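Local coordinates for protein putative gamma-glutamylcyclotransferase YkqA (Bacillus subtilis, PDB 2QIK) that probably acts as a gamma-glutamylcyclotransferase, an acyltransferase working on gamma-glutamyl substrates, at residues Y55-E59 / S112-K116. Residues are numbered along the deposited sequence; the frame is centred on the assembly and turned at random.
Sequences YIYGE and SGDWK
Tyr57 on strand 55-63 meets the turn at Gly113 and Asp114 that leads into helix 115-122. Its backbone N donates to Gly113 O at 2.8 Å. The bond is nearly straight (174° at the hydrogen), but the donor stands above the carbonyl plane. Ile56 CA also points a hydrogen at Gly113 O, and Gly113 CA lies 3.3 Å from Tyr55 O. Gly113 has a positive phi (69°), and a CB there would run into Tyr55 O.

The Tyr57 ring presents an edge to the turn. With CG anti to the carbonyl carbon (chi1 -69°), the ring passes beside Ser112 and CD1 comes to 3.5 Å from Ser112 O. Asp114 crosses Tyr57 at about a right angle, its OD1 3.7 Å from Tyr57 CB. At the far end of the ring, away from the turn, Tyr57 OH bonds to Arg32. An alanine in place of Tyr57 would probably leave Arg32 without its hydroxyl partner and open a gap where the ring edge meets Ser112 O.

Asp114 is the N-cap of the helix. Its carboxylate swings anti to its own N, and OD2 accepts from Glu117 N and pairs with Arg12. Ser112 OG accepts from Asp114 N, forming an ST turn. One water joins Tyr57 O to Trp115 N.

Farther along, the extended chains of Glu59 and Lys116 cross at about a right angle. The salt bridge is long, 3.7 Å from Glu59 OE1 to Lys116 NZ. Each has other partners: Glu59 pairs with Arg12 and bonds to Tyr61, while Lys116 pairs with Asp228 and bonds to Lys13 O. These buried charges are thus shared among several groups.

Ile56 lies near Tyr8, a substrate-binding residue by similarity. The contact joins a capped helix N-terminus to an inner strand of the antiparallel sheet in the AIG2-like, gamma-glutamylcyclotransferase region.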
loop_
_atom_site.group_PDB
_atom_site.type_symbol
_atom_site.label_atom_id
_atom_site.label_comp_id
_atom_site.label_asym_id
_atom_site.label_seq_id
_atom_site.Cartn_x
_atom_site.Cartn_y
_atom_site.Cartn_z
ATOM N N TYR A 55 -8.410 -0.558 -11.939
ATOM C CA TYR A 55 -6.974 -0.539 -12.028
ATOM C C TYR A 55 -6.377 -1.864 -11.625
ATOM O O TYR A 55 -6.896 -2.611 -10.789
ATOM C CB TYR A 55 -6.407 0.573 -11.139
ATOM C CG TYR A 55 -6.828 1.924 -11.563
ATOM C CD1 TYR A 55 -8.013 2.456 -11.072
ATOM C CD2 TYR A 55 -6.113 2.639 -12.491
ATOM C CE1 TYR A 55 -8.427 3.652 -11.454
ATOM C CE2 TYR A 55 -6.598 3.957 -12.879
ATOM C CZ TYR A 55 -7.800 4.367 -12.316
ATOM O OH TYR A 55 -8.376 5.618 -12.692
ATOM N N ILE A 56 -5.193 -2.125 -12.181
ATOM C CA ILE A 56 -4.242 -3.182 -11.778
ATOM C C ILE A 56 -3.160 -2.504 -10.948
ATOM O O ILE A 56 -2.571 -1.515 -11.371
ATOM C CB ILE A 56 -3.546 -3.779 -13.021
ATOM C CG1 ILE A 56 -4.558 -4.344 -14.001
ATOM C CG2 ILE A 56 -2.541 -4.873 -12.596
ATOM C CD1 ILE A 56 -4.139 -4.151 -15.461
ATOM N N TYR A 57 -2.890 -3.048 -9.777
ATOM C CA TYR A 57 -1.881 -2.552 -8.862
ATOM C C TYR A 57 -0.577 -3.359 -9.009
ATOM O O TYR A 57 -0.610 -4.540 -9.340
ATOM C CB TYR A 57 -2.384 -2.556 -7.423
ATOM C CG TYR A 57 -3.442 -1.517 -7.252
ATOM C CD1 TYR A 57 -4.801 -1.768 -7.492
ATOM C CD2 TYR A 57 -3.072 -0.203 -7.014
ATOM C CE1 TYR A 57 -5.747 -0.775 -7.480
ATOM C CE2 TYR A 57 -4.015 0.801 -6.964
ATOM C CZ TYR A 57 -5.358 0.528 -7.211
ATOM O OH TYR A 57 -6.252 1.601 -7.260
ATOM N N GLY A 58 0.546 -2.704 -8.822
ATOM C CA GLY A 58 1.792 -3.365 -8.937
ATOM C C GLY A 58 2.940 -2.466 -8.507
ATOM O O GLY A 58 2.768 -1.542 -7.720
ATOM N N GLU A 59 4.137 -2.777 -9.023
ATOM C CA GLU A 59 5.377 -2.150 -8.602
ATOM C C GLU A 59 6.192 -1.828 -9.844
ATOM O O GLU A 59 6.057 -2.530 -10.858
ATOM C CB GLU A 59 6.193 -3.157 -7.756
ATOM C CG GLU A 59 5.463 -3.641 -6.513
ATOM C CD GLU A 59 5.995 -4.904 -5.900
ATOM O OE1 GLU A 59 5.221 -5.610 -5.181
ATOM O OE2 GLU A 59 7.109 -5.313 -6.106
ATOM N N SER A 112 -10.139 -6.528 -6.885
ATOM C CA SER A 112 -9.282 -5.515 -6.300
ATOM C C SER A 112 -8.186 -5.000 -7.244
ATOM O O SER A 112 -7.550 -3.953 -6.996
ATOM C CB SER A 112 -8.578 -5.972 -5.045
ATOM O OG SER A 112 -7.641 -6.979 -5.389
ATOM N N GLY A 113 -7.934 -5.751 -8.304
ATOM C CA GLY A 113 -6.852 -5.466 -9.167
ATOM C C GLY A 113 -5.471 -5.701 -8.568
ATOM O O GLY A 113 -4.456 -5.322 -9.164
ATOM N N ASP A 114 -5.407 -6.357 -7.418
ATOM C CA ASP A 114 -4.175 -6.437 -6.646
ATOM C C ASP A 114 -3.923 -7.868 -6.259
ATOM O O ASP A 114 -4.647 -8.473 -5.464
ATOM C CB ASP A 114 -4.279 -5.493 -5.428
ATOM C CG ASP A 114 -2.975 -5.356 -4.687
ATOM O OD1 ASP A 114 -2.759 -4.226 -4.154
ATOM O OD2 ASP A 114 -2.206 -6.329 -4.585
ATOM N N TRP A 115 -2.860 -8.445 -6.861
ATOM C CA TRP A 115 -2.567 -9.839 -6.645
ATOM C C TRP A 115 -2.229 -10.174 -5.201
ATOM O O TRP A 115 -2.606 -11.222 -4.707
ATOM C CB TRP A 115 -1.392 -10.228 -7.586
ATOM C CG TRP A 115 -0.899 -11.611 -7.486
ATOM C CD1 TRP A 115 0.406 -12.007 -7.186
ATOM C CD2 TRP A 115 -1.553 -12.734 -7.896
ATOM N NE1 TRP A 115 0.528 -13.330 -7.259
ATOM C CE2 TRP A 115 -0.647 -13.839 -7.697
ATOM C CE3 TRP A 115 -2.837 -13.011 -8.294
ATOM C CZ2 TRP A 115 -0.960 -15.166 -7.945
ATOM C CZ3 TRP A 115 -3.123 -14.428 -8.607
ATOM C CH2 TRP A 115 -2.222 -15.416 -8.410
ATOM N N LYS A 116 -1.465 -9.311 -4.550
ATOM C CA LYS A 116 -1.157 -9.558 -3.139
ATOM C C LYS A 116 -2.377 -9.469 -2.260
ATOM O O LYS A 116 -2.486 -10.250 -1.299
ATOM C CB LYS A 116 -0.062 -8.589 -2.690
ATOM C CG LYS A 116 1.291 -8.799 -3.157
ATOM C CD LYS A 116 2.358 -8.078 -2.431
ATOM C CE LYS A 116 3.637 -8.575 -2.907
ATOM N NZ LYS A 116 4.748 -7.919 -2.320
HETATM O O HOH W 1 -0.855 -7.000 -8.293
HETATM O O HOH W 2 4.461 -5.534 -2.886
#